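Local coordinates for protein pectate lyase II (Xanthomonas campestris pv. campestris, PDB 2QY1) that probably cleaves pectate by beta-elimination, as a secreted lyase of polysaccharide lyase family 1, at residues D114-G120 with G153-K159; K64-I68 with N85-V90; V177-G181 with A192-Y196; V131-F137 with V166-Y172. The protein carries 2 engineered substitutions. One frame throughout, in Å; residues are numbered along the deposited sequence.

Contact 1 (D114-G120 with G153-K159); sequences DSISLEG and GGIDMKK
L118 and M157 sit side by side on the tightly packed inner face of two parallel strands. L118 CB lies 3.8 Å from M157 CB. I116 and I155 share this face more loosely, with I116 CD1 4.4 Å from I155 CG1. Both isoleucines also reach core residues on other strands, I116 against V131 and I155 against V166. Backbone bonds join the strands: D156 N donates to I116 O at 2.8 Å, almost straight (174°), and D156 O accepts from L118 N.

The other face is polar and partly open to solvent. K158 CG stands between its backbone N and carbonyl carbon (chi1 62°), and the extended chain beyond it runs alongside E119. The charges stay apart, with K158 NZ 4.0 Å from E119 OE1, beyond salt-bridge range. E119 OE2 is gripped instead by S117 OG at 2.8 Å and by a salt bridge from R89. At the far end K159 NZ makes a weak bond to G120 O.

The carboxylates of D114 and D156 are turned 79° apart, with water 1 near both. D114 has two conformers, so its exact contacts are doubtful. D156 OD1 accepts from L179 N, and D152 adds a third acidic residue nearby. Whatever the exact placing of D114, such a cluster of acids would probably attract a cation, as at the calcium site of related pectate lyases.

Contact 2 (K64-I68 with N85-V90); sequences KTVQI and NFGIRV
K64 O accepts from G87 N at 2.9 Å, the first of four backbone bonds across this parallel pair. V66 N then donates to G87 O, and V66 O takes R89 N. I68 N closes the set on R89 O at 2.8 Å. The two short strands run at 21° to each other.

Apolar contacts lie on the face with V66, I68, I88 and V90. V66 CG2 comes within 3.6 Å of F86 CD1. F86 CG takes the place between backbone N and carbonyl carbon (chi1 59°), turning the ring back to that methyl. The ring also meets Y43 edge-to-face. I68 CD1 and V90 CG2 pack more loosely, at 4.2 Å. Helix 23-32 covers V66 and I68 through I30.

Polar and charged groups take the other face. The extended R89 chain lies alongside Q67, and T65 CG2 touches R89 CB. Q67 OE1 sits in the plane of the guanidinium, at its edge. Its bond from R89 NH2 is straight but weak, at 3.4 Å. The stronger partner of R89 is E119, which binds NE.

Parallel strands joined in successive coils, with a helix over one end, are typical of the parallel beta-helix of pectate lyases.

Contact 3 (V177-G181 with A192-Y196); sequences VALNG and ARTTY
The backbones of A178 and Y196 stay well apart, with their CA atoms 10.1 Å from each other, and those of N180 and A192 come no nearer than 8.0 Å, so no main-chain bond joins the segments. Side chains bridge the gap. A178, N180, A192, T194 and Y196 all point across it, while L179 and R193 point away.

N180 does most of the touching. Its CG is anti to the backbone N (chi1 -158°), which carries the amide across to T194 and Y196. N180 CB is 3.7 Å from Y196 OH. The amide end reaches both the hydroxyl of T194 and that of Y196, but its two ends are probably exchanged in the model, so its bonds stay undecided. The amide and the tyrosine ring are turned 65° from each other.

The Y196 hydroxyl has one clear partner. It donates to water 2 at 2.7 Å from Y196 OH, and the water lies in the ring plane. Water 2 in turn donates to L179 O at 2.7 Å. This water therefore links the tyrosine to the opposite backbone. A178 CB meets the same ring obliquely, 4.4 Å from Y196 CE2.

M157 packs against N180, T194 and Y196, and P209 covers A178 and Y196. L179 also bonds through its backbone to M157, which places 177-181 beside strand 155-158. Strand 193-202 pairs instead with 164-174. Two walls whose side chains meet across a mostly buried interior are typical of the parallel beta-helix core.

Contact 4 (V131-F137 with V166-Y172); sequences VDHNTVF and VSYNYVY
N134 and N169 belong to the row of asparagines that runs along a turn of the parallel beta-helix, between two strand runs of successive coils. Their amides lie side by side, with planes 11° apart. N169 OD1 accepts two bonds, from N134 N at 2.8 Å and from N134 ND2 at 3.1 Å. N169 ND2 donates to V131 O at 3.0 Å, from well above that carbonyl plane. N134 is tied further to M102 and I99, and N169 packs on N199 of the next coil.

Before the turn, S167 OG donates to D132 OD1 at 2.7 Å, on the anti lone pair. D132 OD2 takes H133 ND1 at 2.7 Å, in the imidazole plane, and also Q100. Y168 CB sits over the centre of the H133 ring, 3.4 Å from its centroid, a CH-pi contact. Beyond the turn F137 CB lies over the Y172 ring in the same way, and T135 CG2 meets the edge of that ring.

The asparagine amides thus have their rotation fixed by bonds at both ends. H133 gives both ring nitrogens to acceptors, D132 and A329 O. This is consistent with a positively charged imidazole beside the carboxylate.

In the fold
All four contacts are mainly buried, but contact 2 lies farthest from the chain centre, about 14 Å against 7 Å for the others, centre to centre. Contacts 1 and 2 belong to one four-stranded parallel sheet, where strands 87-91 and 116-119 are neighbours. Their polar faces meet through one arginine-glutamate pair. Contact 4 pairs another wall of the same coils, and I116 and I155 of contact 1 pack on its V131 and V171. Contact 3 differs: it spans the interior between walls, through an amide, a tyrosine and a water. Strand pairing holds contacts 1, 2 and 4, with contact 4 adding paired asparagine amides and CH-pi contacts.

Contact 1 (D114-G120 with G153-K159)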
loop_
_atom_site.group_PDB
_atom_site.type_symbol
_atom_site.label_atom_id
_atom_site.label_comp_id
_atom_site.label_asym_id
_atom_site.label_seq_id
_atom_site.Cartn_x
_atom_site.Cartn_y
_atom_site.Cartn_z
ATOM N N ASP A 114 4.510 -3.442 10.599
ATOM C CA ASP A 114 4.329 -3.020 9.210
ATOM C C ASP A 114 4.245 -4.235 8.296
ATOM O O ASP A 114 5.067 -5.148 8.387
ATOM C CB ASP A 114 5.458 -2.083 8.761
ATOM C CG ASP A 114 4.983 -1.018 7.776
ATOM O OD1 ASP A 114 5.402 0.152 7.927
ATOM O OD2 ASP A 114 4.197 -1.339 6.857
ATOM N N SER A 115 3.237 -4.239 7.430
ATOM C CA SER A 115 2.971 -5.362 6.531
ATOM C C SER A 115 3.904 -5.340 5.325
ATOM O O SER A 115 4.670 -6.276 5.107
ATOM C CB SER A 115 1.505 -5.380 6.094
ATOM O OG SER A 115 0.648 -5.633 7.194
ATOM N N ILE A 116 3.823 -4.273 4.539
ATOM C CA ILE A 116 4.728 -4.073 3.412
ATOM C C ILE A 116 5.249 -2.644 3.501
ATOM O O ILE A 116 4.482 -1.686 3.377
ATOM C CB ILE A 116 4.031 -4.346 2.052
ATOM C CG1 ILE A 116 3.580 -5.813 1.966
ATOM C CG2 ILE A 116 4.954 -3.982 0.882
ATOM C CD1 ILE A 116 2.612 -6.119 0.820
ATOM N N SER A 117 6.549 -2.510 3.741
ATOM C CA SER A 117 7.152 -1.203 3.960
ATOM C C SER A 117 8.327 -0.963 3.029
ATOM O O SER A 117 9.241 -1.784 2.943
ATOM C CB SER A 117 7.605 -1.060 5.416
ATOM O OG SER A 117 8.304 0.157 5.614
ATOM N N LEU A 118 8.291 0.175 2.343
ATOM C CA LEU A 118 9.367 0.600 1.463
ATOM C C LEU A 118 9.973 1.869 2.043
ATOM O O LEU A 118 9.254 2.821 2.338
ATOM C CB LEU A 118 8.821 0.870 0.055
ATOM C CG LEU A 118 7.812 -0.123 -0.539
ATOM C CD1 LEU A 118 7.289 0.376 -1.889
ATOM C CD2 LEU A 118 8.408 -1.524 -0.673
ATOM N N GLU A 119 11.290 1.891 2.219
ATOM C CA GLU A 119 11.913 3.041 2.879
ATOM C C GLU A 119 13.288 3.436 2.363
ATOM O O GLU A 119 14.208 2.618 2.289
ATOM C CB GLU A 119 11.946 2.858 4.405
ATOM C CG GLU A 119 12.022 1.414 4.874
ATOM C CD GLU A 119 11.704 1.263 6.347
ATOM O OE1 GLU A 119 12.325 1.974 7.164
ATOM O OE2 GLU A 119 10.837 0.426 6.683
ATOM N N GLY A 120 13.410 4.714 2.018
ATOM C CA GLY A 120 14.704 5.303 1.731
ATOM C C GLY A 120 15.463 5.540 3.022
ATOM O O GLY A 120 14.863 5.656 4.095
ATOM N N GLY A 153 1.204 -0.074 9.687
ATOM C CA GLY A 153 0.856 0.234 8.305
ATOM C C GLY A 153 0.628 -0.977 7.431
ATOM O O GLY A 153 1.134 -2.064 7.712
ATOM N N GLY A 154 -0.151 -0.788 6.370
ATOM C CA GLY A 154 -0.461 -1.871 5.443
ATOM C C GLY A 154 0.542 -1.899 4.310
ATOM O O GLY A 154 1.392 -2.791 4.243
ATOM N N ILE A 155 0.438 -0.918 3.417
ATOM C CA ILE A 155 1.350 -0.806 2.288
ATOM C C ILE A 155 1.945 0.600 2.308
ATOM O O ILE A 155 1.334 1.555 1.824
ATOM C CB ILE A 155 0.641 -1.135 0.946
ATOM C CG1 ILE A 155 0.083 -2.566 0.990
ATOM C CG2 ILE A 155 1.605 -0.963 -0.235
ATOM C CD1 ILE A 155 -1.053 -2.834 0.036
ATOM N N ASP A 156 3.137 0.708 2.891
ATOM C CA ASP A 156 3.742 2.003 3.206
ATOM C C ASP A 156 5.010 2.290 2.422
ATOM O O ASP A 156 5.759 1.373 2.075
ATOM C CB ASP A 156 4.079 2.077 4.699
ATOM C CG ASP A 156 2.850 2.086 5.585
ATOM O OD1 ASP A 156 1.723 2.254 5.076
ATOM O OD2 ASP A 156 3.025 1.936 6.807
ATOM N N MET A 157 5.245 3.574 2.156
ATOM C CA MET A 157 6.538 4.039 1.662
ATOM C C MET A 157 6.881 5.425 2.218
ATOM O O MET A 157 5.993 6.230 2.512
ATOM C CB MET A 157 6.621 3.989 0.126
ATOM C CG MET A 157 5.687 4.925 -0.628
ATOM S SD MET A 157 5.474 4.423 -2.356
ATOM C CE MET A 157 4.282 3.104 -2.194
ATOM N N LYS A 158 8.174 5.686 2.378
ATOM C CA LYS A 158 8.637 6.941 2.962
ATOM C C LYS A 158 10.058 7.280 2.525
ATOM O O LYS A 158 10.779 6.427 2.002
ATOM C CB LYS A 158 8.563 6.878 4.494
ATOM C CG LYS A 158 9.452 5.813 5.123
ATOM C CD LYS A 158 9.386 5.866 6.640
ATOM C CE LYS A 158 9.986 4.613 7.257
ATOM N NZ LYS A 158 9.591 4.469 8.686
ATOM N N LYS A 159 10.442 8.535 2.746
ATOM C CA LYS A 159 11.817 8.999 2.553
ATOM C C LYS A 159 12.332 8.864 1.112
ATOM O O LYS A 159 13.505 8.573 0.881
ATOM C CB LYS A 159 12.766 8.343 3.572
ATOM C CG LYS A 159 12.468 8.722 5.030
ATOM C CD LYS A 159 13.449 8.077 6.009
ATOM C CE LYS A 159 13.028 6.655 6.365
ATOM N NZ LYS A 159 14.139 5.859 6.981
HETATM O O HOH W 1 5.099 2.711 8.165
#

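Contact 2 (K64-I68 with N85-V90)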
loop_
_atom_site.group_PDB
_atom_site.type_symbol
_atom_site.label_atom_id
_atom_site.label_comp_id
_atom_site.label_asym_id
_atom_site.label_seq_id
_atom_site.Cartn_x
_atom_site.Cartn_y
_atom_site.Cartn_z
ATOM N N LYS A 64 7.837 -9.570 13.422
ATOM C CA LYS A 64 8.481 -10.567 12.568
ATOM C C LYS A 64 8.497 -9.988 11.158
ATOM O O LYS A 64 7.444 -9.860 10.520
ATOM C CB LYS A 64 7.708 -11.890 12.600
ATOM C CG LYS A 64 7.819 -12.663 13.917
ATOM C CD LYS A 64 6.542 -13.451 14.242
ATOM C CE LYS A 64 6.283 -14.593 13.270
ATOM N NZ LYS A 64 5.038 -15.364 13.606
ATOM N N THR A 65 9.683 -9.614 10.683
ATOM C CA THR A 65 9.808 -8.839 9.449
ATOM C C THR A 65 10.997 -9.286 8.599
ATOM O O THR A 65 12.144 -9.292 9.065
ATOM C CB THR A 65 9.921 -7.321 9.767
ATOM O OG1 THR A 65 8.818 -6.929 10.594
ATOM C CG2 THR A 65 9.919 -6.468 8.486
ATOM N N VAL A 66 10.709 -9.671 7.360
ATOM C CA VAL A 66 11.745 -9.999 6.387
ATOM C C VAL A 66 12.302 -8.699 5.799
ATOM O O VAL A 66 11.544 -7.795 5.442
ATOM C CB VAL A 66 11.196 -10.918 5.265
ATOM C CG1 VAL A 66 12.245 -11.156 4.192
ATOM C CG2 VAL A 66 10.742 -12.246 5.840
ATOM N N GLN A 67 13.627 -8.605 5.707
ATOM C CA GLN A 67 14.273 -7.389 5.212
ATOM C C GLN A 67 15.006 -7.636 3.898
ATOM O O GLN A 67 15.874 -8.512 3.821
ATOM C CB GLN A 67 15.277 -6.858 6.236
ATOM C CG GLN A 67 14.937 -7.142 7.692
ATOM C CD GLN A 67 14.615 -5.891 8.469
ATOM O OE1 GLN A 67 13.503 -5.369 8.411
ATOM N NE2 GLN A 67 15.592 -5.404 9.214
ATOM N N ILE A 68 14.650 -6.867 2.872
ATOM C CA ILE A 68 15.468 -6.755 1.668
ATOM C C ILE A 68 16.182 -5.408 1.754
ATOM O O ILE A 68 15.572 -4.359 1.550
ATOM C CB ILE A 68 14.636 -6.825 0.362
ATOM C CG1 ILE A 68 13.891 -8.158 0.255
ATOM C CG2 ILE A 68 15.537 -6.623 -0.863
ATOM C CD1 ILE A 68 12.811 -8.169 -0.835
ATOM N N ASN A 85 2.450 -14.707 8.702
ATOM C CA ASN A 85 2.317 -13.894 9.906
ATOM C C ASN A 85 3.606 -13.095 10.123
ATOM O O ASN A 85 4.073 -12.912 11.250
ATOM C CB ASN A 85 1.996 -14.775 11.117
ATOM C CG ASN A 85 1.565 -13.974 12.340
ATOM O OD1 ASN A 85 0.669 -13.126 12.270
ATOM N ND2 ASN A 85 2.201 -14.245 13.467
ATOM N N PHE A 86 4.180 -12.637 9.015
ATOM C CA PHE A 86 5.352 -11.766 9.033
ATOM C C PHE A 86 5.218 -10.709 7.943
ATOM O O PHE A 86 4.559 -10.941 6.928
ATOM C CB PHE A 86 6.657 -12.567 8.865
ATOM C CG PHE A 86 6.734 -13.365 7.586
ATOM C CD1 PHE A 86 7.194 -12.780 6.407
ATOM C CD2 PHE A 86 6.359 -14.708 7.564
ATOM C CE1 PHE A 86 7.270 -13.518 5.227
ATOM C CE2 PHE A 86 6.434 -15.454 6.389
ATOM C CZ PHE A 86 6.888 -14.858 5.219
ATOM N N GLY A 87 5.835 -9.552 8.171
ATOM C CA GLY A 87 5.840 -8.464 7.199
ATOM C C GLY A 87 7.097 -8.446 6.352
ATOM O O GLY A 87 8.014 -9.245 6.563
ATOM N N ILE A 88 7.132 -7.531 5.386
ATOM C CA ILE A 88 8.261 -7.397 4.464
ATOM C C ILE A 88 8.699 -5.940 4.408
ATOM O O ILE A 88 7.865 -5.028 4.361
ATOM C CB ILE A 88 7.919 -7.890 3.033
ATOM C CG1 ILE A 88 7.526 -9.373 3.042
ATOM C CG2 ILE A 88 9.104 -7.675 2.078
ATOM C CD1 ILE A 88 6.768 -9.818 1.794
ATOM N N ARG A 89 10.010 -5.737 4.407
ATOM C CA ARG A 89 10.591 -4.408 4.369
ATOM C C ARG A 89 11.621 -4.311 3.245
ATOM O O ARG A 89 12.509 -5.155 3.138
ATOM C CB ARG A 89 11.249 -4.138 5.712
ATOM C CG ARG A 89 11.453 -2.700 6.050
ATOM C CD ARG A 89 12.117 -2.646 7.415
ATOM N NE ARG A 89 12.651 -1.329 7.713
ATOM C CZ ARG A 89 13.663 -1.099 8.540
ATOM N NH1 ARG A 89 14.070 0.142 8.745
ATOM N NH2 ARG A 89 14.270 -2.107 9.158
ATOM N N VAL A 90 11.493 -3.287 2.405
ATOM C CA VAL A 90 12.489 -3.008 1.364
ATOM C C VAL A 90 13.142 -1.665 1.675
ATOM O O VAL A 90 12.468 -0.638 1.735
ATOM C CB VAL A 90 11.879 -3.007 -0.058
ATOM C CG1 VAL A 90 12.962 -2.764 -1.101
ATOM C CG2 VAL A 90 11.167 -4.327 -0.342
#

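Contact 3 (V177-G181 with A192-Y196)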
loop_
_atom_site.group_PDB
_atom_site.type_symbol
_atom_site.label_atom_id
_atom_site.label_comp_id
_atom_site.label_asym_id
_atom_site.label_seq_id
_atom_site.Cartn_x
_atom_site.Cartn_y
_atom_site.Cartn_z
ATOM N N VAL A 177 -4.147 2.133 6.242
ATOM C CA VAL A 177 -3.930 1.330 5.033
ATOM C C VAL A 177 -2.597 1.583 4.328
ATOM O O VAL A 177 -1.816 0.652 4.118
ATOM C CB VAL A 177 -5.100 1.486 4.025
ATOM C CG1 VAL A 177 -4.838 0.682 2.751
ATOM C CG2 VAL A 177 -6.401 1.054 4.667
ATOM N N ALA A 178 -2.350 2.834 3.955
ATOM C CA ALA A 178 -1.228 3.152 3.083
ATOM C C ALA A 178 -0.634 4.518 3.390
ATOM O O ALA A 178 -1.290 5.544 3.217
ATOM C CB ALA A 178 -1.655 3.067 1.618
ATOM N N LEU A 179 0.615 4.514 3.847
ATOM C CA LEU A 179 1.353 5.744 4.092
ATOM C C LEU A 179 2.267 6.038 2.914
ATOM O O LEU A 179 2.869 5.131 2.341
ATOM C CB LEU A 179 2.171 5.634 5.385
ATOM C CG LEU A 179 2.911 6.868 5.915
ATOM C CD1 LEU A 179 1.944 7.982 6.297
ATOM C CD2 LEU A 179 3.768 6.483 7.110
ATOM N N ASN A 180 2.362 7.313 2.553
ATOM C CA ASN A 180 3.277 7.750 1.507
ATOM C C ASN A 180 3.910 9.076 1.929
ATOM O O ASN A 180 3.385 10.142 1.628
ATOM C CB ASN A 180 2.541 7.870 0.164
ATOM C CG ASN A 180 3.476 7.787 -1.030
ATOM O OD1 ASN A 180 4.559 8.378 -1.036
ATOM N ND2 ASN A 180 3.056 7.049 -2.056
ATOM N N GLY A 181 5.033 8.987 2.641
ATOM C CA GLY A 181 5.646 10.148 3.291
ATOM C C GLY A 181 5.290 10.120 4.767
ATOM O O GLY A 181 4.114 10.185 5.120
ATOM N N ALA A 192 8.610 11.004 -4.800
ATOM C CA ALA A 192 7.656 9.898 -4.895
ATOM C C ALA A 192 6.775 9.987 -6.140
ATOM O O ALA A 192 6.198 11.036 -6.440
ATOM C CB ALA A 192 6.797 9.812 -3.638
ATOM N N ARG A 193 6.712 8.875 -6.867
ATOM C CA ARG A 193 5.858 8.733 -8.038
ATOM C C ARG A 193 5.184 7.375 -7.902
ATOM O O ARG A 193 5.823 6.340 -8.093
ATOM C CB ARG A 193 6.685 8.794 -9.330
ATOM C CG ARG A 193 7.475 10.090 -9.552
ATOM C CD ARG A 193 6.562 11.275 -9.827
ATOM N NE ARG A 193 7.313 12.487 -10.154
ATOM C CZ ARG A 193 7.736 13.380 -9.261
ATOM N NH1 ARG A 193 7.490 13.207 -7.967
ATOM N NH2 ARG A 193 8.408 14.450 -9.665
ATOM N N THR A 194 3.899 7.386 -7.560
ATOM C CA THR A 194 3.191 6.164 -7.187
ATOM C C THR A 194 1.873 6.006 -7.933
ATOM O O THR A 194 1.065 6.936 -8.002
ATOM C CB THR A 194 2.904 6.127 -5.668
ATOM O OG1 THR A 194 4.027 6.656 -4.952
ATOM C CG2 THR A 194 2.624 4.702 -5.197
ATOM N N THR A 195 1.657 4.815 -8.481
ATOM C CA THR A 195 0.372 4.471 -9.065
ATOM C C THR A 195 -0.334 3.453 -8.171
ATOM O O THR A 195 0.188 2.366 -7.934
ATOM C CB THR A 195 0.525 3.907 -10.493
ATOM O OG1 THR A 195 1.323 4.801 -11.281
ATOM C CG2 THR A 195 -0.839 3.730 -11.148
ATOM N N TYR A 196 -1.505 3.830 -7.663
ATOM C CA TYR A 196 -2.382 2.916 -6.937
ATOM C C TYR A 196 -3.559 2.572 -7.839
ATOM O O TYR A 196 -4.377 3.445 -8.134
ATOM C CB TYR A 196 -2.933 3.575 -5.669
ATOM C CG TYR A 196 -1.914 3.997 -4.630
ATOM C CD1 TYR A 196 -1.316 5.256 -4.681
ATOM C CD2 TYR A 196 -1.580 3.151 -3.574
ATOM C CE1 TYR A 196 -0.396 5.652 -3.716
ATOM C CE2 TYR A 196 -0.662 3.536 -2.603
ATOM C CZ TYR A 196 -0.073 4.784 -2.682
ATOM O OH TYR A 196 0.834 5.170 -1.724
HETATM O O HOH W 2 1.751 3.731 0.332
#

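Contact 4 (V131-F137 with V166-Y172)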
loop_
_atom_site.group_PDB
_atom_site.type_symbol
_atom_site.label_atom_id
_atom_site.label_comp_id
_atom_site.label_asym_id
_atom_site.label_seq_id
_atom_site.Cartn_x
_atom_site.Cartn_y
_atom_site.Cartn_z
ATOM N N VAL A 131 4.095 -3.823 -5.925
ATOM C CA VAL A 131 3.349 -4.479 -4.854
ATOM C C VAL A 131 2.003 -4.888 -5.458
ATOM O O VAL A 131 1.143 -4.040 -5.684
ATOM C CB VAL A 131 3.171 -3.540 -3.630
ATOM C CG1 VAL A 131 2.324 -4.203 -2.533
ATOM C CG2 VAL A 131 4.538 -3.120 -3.071
ATOM N N ASP A 132 1.835 -6.182 -5.735
ATOM C CA ASP A 132 0.726 -6.640 -6.581
ATOM C C ASP A 132 0.013 -7.887 -6.051
ATOM O O ASP A 132 0.654 -8.834 -5.609
ATOM C CB ASP A 132 1.250 -6.894 -8.002
ATOM C CG ASP A 132 0.165 -7.347 -8.964
ATOM O OD1 ASP A 132 -0.627 -6.496 -9.431
ATOM O OD2 ASP A 132 0.122 -8.555 -9.276
ATOM N N HIS A 133 -1.321 -7.882 -6.106
ATOM C CA HIS A 133 -2.123 -9.064 -5.748
ATOM C C HIS A 133 -1.789 -9.659 -4.376
ATOM O O HIS A 133 -1.677 -10.879 -4.219
ATOM C CB HIS A 133 -2.021 -10.140 -6.840
ATOM C CG HIS A 133 -2.917 -9.894 -8.010
ATOM N ND1 HIS A 133 -2.478 -9.303 -9.175
ATOM C CD2 HIS A 133 -4.235 -10.149 -8.192
ATOM C CE1 HIS A 133 -3.484 -9.213 -10.028
ATOM N NE2 HIS A 133 -4.562 -9.718 -9.455
ATOM N N ASN A 134 -1.628 -8.789 -3.388
ATOM C CA ASN A 134 -1.456 -9.216 -2.008
ATOM C C ASN A 134 -2.743 -8.965 -1.232
ATOM O O ASN A 134 -3.532 -8.082 -1.588
ATOM C CB ASN A 134 -0.278 -8.483 -1.351
ATOM C CG ASN A 134 1.021 -8.647 -2.127
ATOM O OD1 ASN A 134 1.608 -9.727 -2.153
ATOM N ND2 ASN A 134 1.474 -7.570 -2.766
ATOM N N THR A 135 -2.960 -9.759 -0.188
ATOM C CA THR A 135 -4.079 -9.546 0.733
ATOM C C THR A 135 -3.505 -9.207 2.104
ATOM O O THR A 135 -2.702 -9.962 2.650
ATOM C CB THR A 135 -5.004 -10.777 0.799
ATOM O OG1 THR A 135 -5.575 -11.004 -0.494
ATOM C CG2 THR A 135 -6.140 -10.576 1.809
ATOM N N VAL A 136 -3.905 -8.057 2.642
ATOM C CA VAL A 136 -3.368 -7.562 3.909
ATOM C C VAL A 136 -4.523 -7.277 4.868
ATOM O O VAL A 136 -5.434 -6.521 4.534
ATOM C CB VAL A 136 -2.512 -6.284 3.691
ATOM C CG1 VAL A 136 -2.011 -5.714 5.023
ATOM C CG2 VAL A 136 -1.333 -6.572 2.753
ATOM N N PHE A 137 -4.492 -7.890 6.051
ATOM C CA PHE A 137 -5.567 -7.704 7.033
ATOM C C PHE A 137 -5.089 -7.734 8.485
ATOM O O PHE A 137 -4.053 -8.313 8.802
ATOM C CB PHE A 137 -6.691 -8.726 6.818
ATOM C CG PHE A 137 -6.324 -10.137 7.198
ATOM C CD1 PHE A 137 -5.701 -10.980 6.280
ATOM C CD2 PHE A 137 -6.612 -10.624 8.473
ATOM C CE1 PHE A 137 -5.364 -12.284 6.629
ATOM C CE2 PHE A 137 -6.274 -11.926 8.832
ATOM C CZ PHE A 137 -5.650 -12.757 7.907
ATOM N N VAL A 166 1.273 0.032 -6.975
ATOM C CA VAL A 166 0.550 -0.682 -5.937
ATOM C C VAL A 166 -0.778 -1.090 -6.577
ATOM O O VAL A 166 -1.693 -0.271 -6.689
ATOM C CB VAL A 166 0.314 0.233 -4.699
ATOM C CG1 VAL A 166 -0.503 -0.472 -3.632
ATOM C CG2 VAL A 166 1.648 0.720 -4.123
ATOM N N SER A 167 -0.873 -2.346 -7.013
ATOM C CA SER A 167 -2.011 -2.785 -7.823
ATOM C C SER A 167 -2.656 -4.095 -7.370
ATOM O O SER A 167 -1.973 -5.004 -6.898
ATOM C CB SER A 167 -1.607 -2.890 -9.294
ATOM O OG SER A 167 -0.507 -3.775 -9.458
ATOM N N TYR A 168 -3.979 -4.170 -7.527
ATOM C CA TYR A 168 -4.762 -5.384 -7.252
ATOM C C TYR A 168 -4.553 -5.973 -5.856
ATOM O O TYR A 168 -4.636 -7.189 -5.673
ATOM C CB TYR A 168 -4.507 -6.455 -8.320
ATOM C CG TYR A 168 -4.918 -6.050 -9.717
ATOM C CD1 TYR A 168 -6.211 -6.283 -10.176
ATOM C CD2 TYR A 168 -4.010 -5.443 -10.582
ATOM C CE1 TYR A 168 -6.594 -5.920 -11.462
ATOM C CE2 TYR A 168 -4.387 -5.070 -11.874
ATOM C CZ TYR A 168 -5.680 -5.312 -12.301
ATOM O OH TYR A 168 -6.065 -4.950 -13.571
ATOM N N ASN A 169 -4.269 -5.116 -4.881
ATOM C CA ASN A 169 -4.184 -5.554 -3.493
ATOM C C ASN A 169 -5.538 -5.511 -2.790
ATOM O O ASN A 169 -6.425 -4.733 -3.204
ATOM C CB ASN A 169 -3.167 -4.707 -2.725
ATOM C CG ASN A 169 -1.749 -4.903 -3.225
ATOM O OD1 ASN A 169 -1.190 -5.996 -3.130
ATOM N ND2 ASN A 169 -1.159 -3.841 -3.762
ATOM N N TYR A 170 -5.693 -6.327 -1.782
ATOM C CA TYR A 170 -6.912 -6.355 -0.993
ATOM C C TYR A 170 -6.542 -6.081 0.458
ATOM O O TYR A 170 -5.874 -6.892 1.099
ATOM C CB TYR A 170 -7.606 -7.711 -1.165
ATOM C CG TYR A 170 -8.927 -7.906 -0.439
ATOM C CD1 TYR A 170 -9.675 -6.826 0.040
ATOM C CD2 TYR A 170 -9.445 -9.190 -0.265
ATOM C CE1 TYR A 170 -10.892 -7.028 0.697
ATOM C CE2 TYR A 170 -10.659 -9.399 0.379
ATOM C CZ TYR A 170 -11.376 -8.318 0.856
ATOM O OH TYR A 170 -12.577 -8.540 1.494
ATOM N N VAL A 171 -6.955 -4.916 0.951
ATOM C CA VAL A 171 -6.697 -4.523 2.332
ATOM C C VAL A 171 -8.028 -4.375 3.055
ATOM O O VAL A 171 -8.864 -3.549 2.672
ATOM C CB VAL A 171 -5.885 -3.202 2.436
ATOM C CG1 VAL A 171 -5.512 -2.916 3.892
ATOM C CG2 VAL A 171 -4.627 -3.252 1.562
ATOM N N TYR A 172 -8.225 -5.184 4.094
ATOM C CA TYR A 172 -9.467 -5.152 4.866
ATOM C C TYR A 172 -9.226 -5.304 6.367
ATOM O O TYR A 172 -8.165 -5.765 6.784
ATOM C CB TYR A 172 -10.467 -6.200 4.349
ATOM C CG TYR A 172 -10.097 -7.643 4.626
ATOM C CD1 TYR A 172 -10.534 -8.285 5.786
ATOM C CD2 TYR A 172 -9.327 -8.373 3.720
ATOM C CE1 TYR A 172 -10.204 -9.609 6.041
ATOM C CE2 TYR A 172 -8.996 -9.702 3.967
ATOM C CZ TYR A 172 -9.433 -10.311 5.127
ATOM O OH TYR A 172 -9.106 -11.623 5.376
#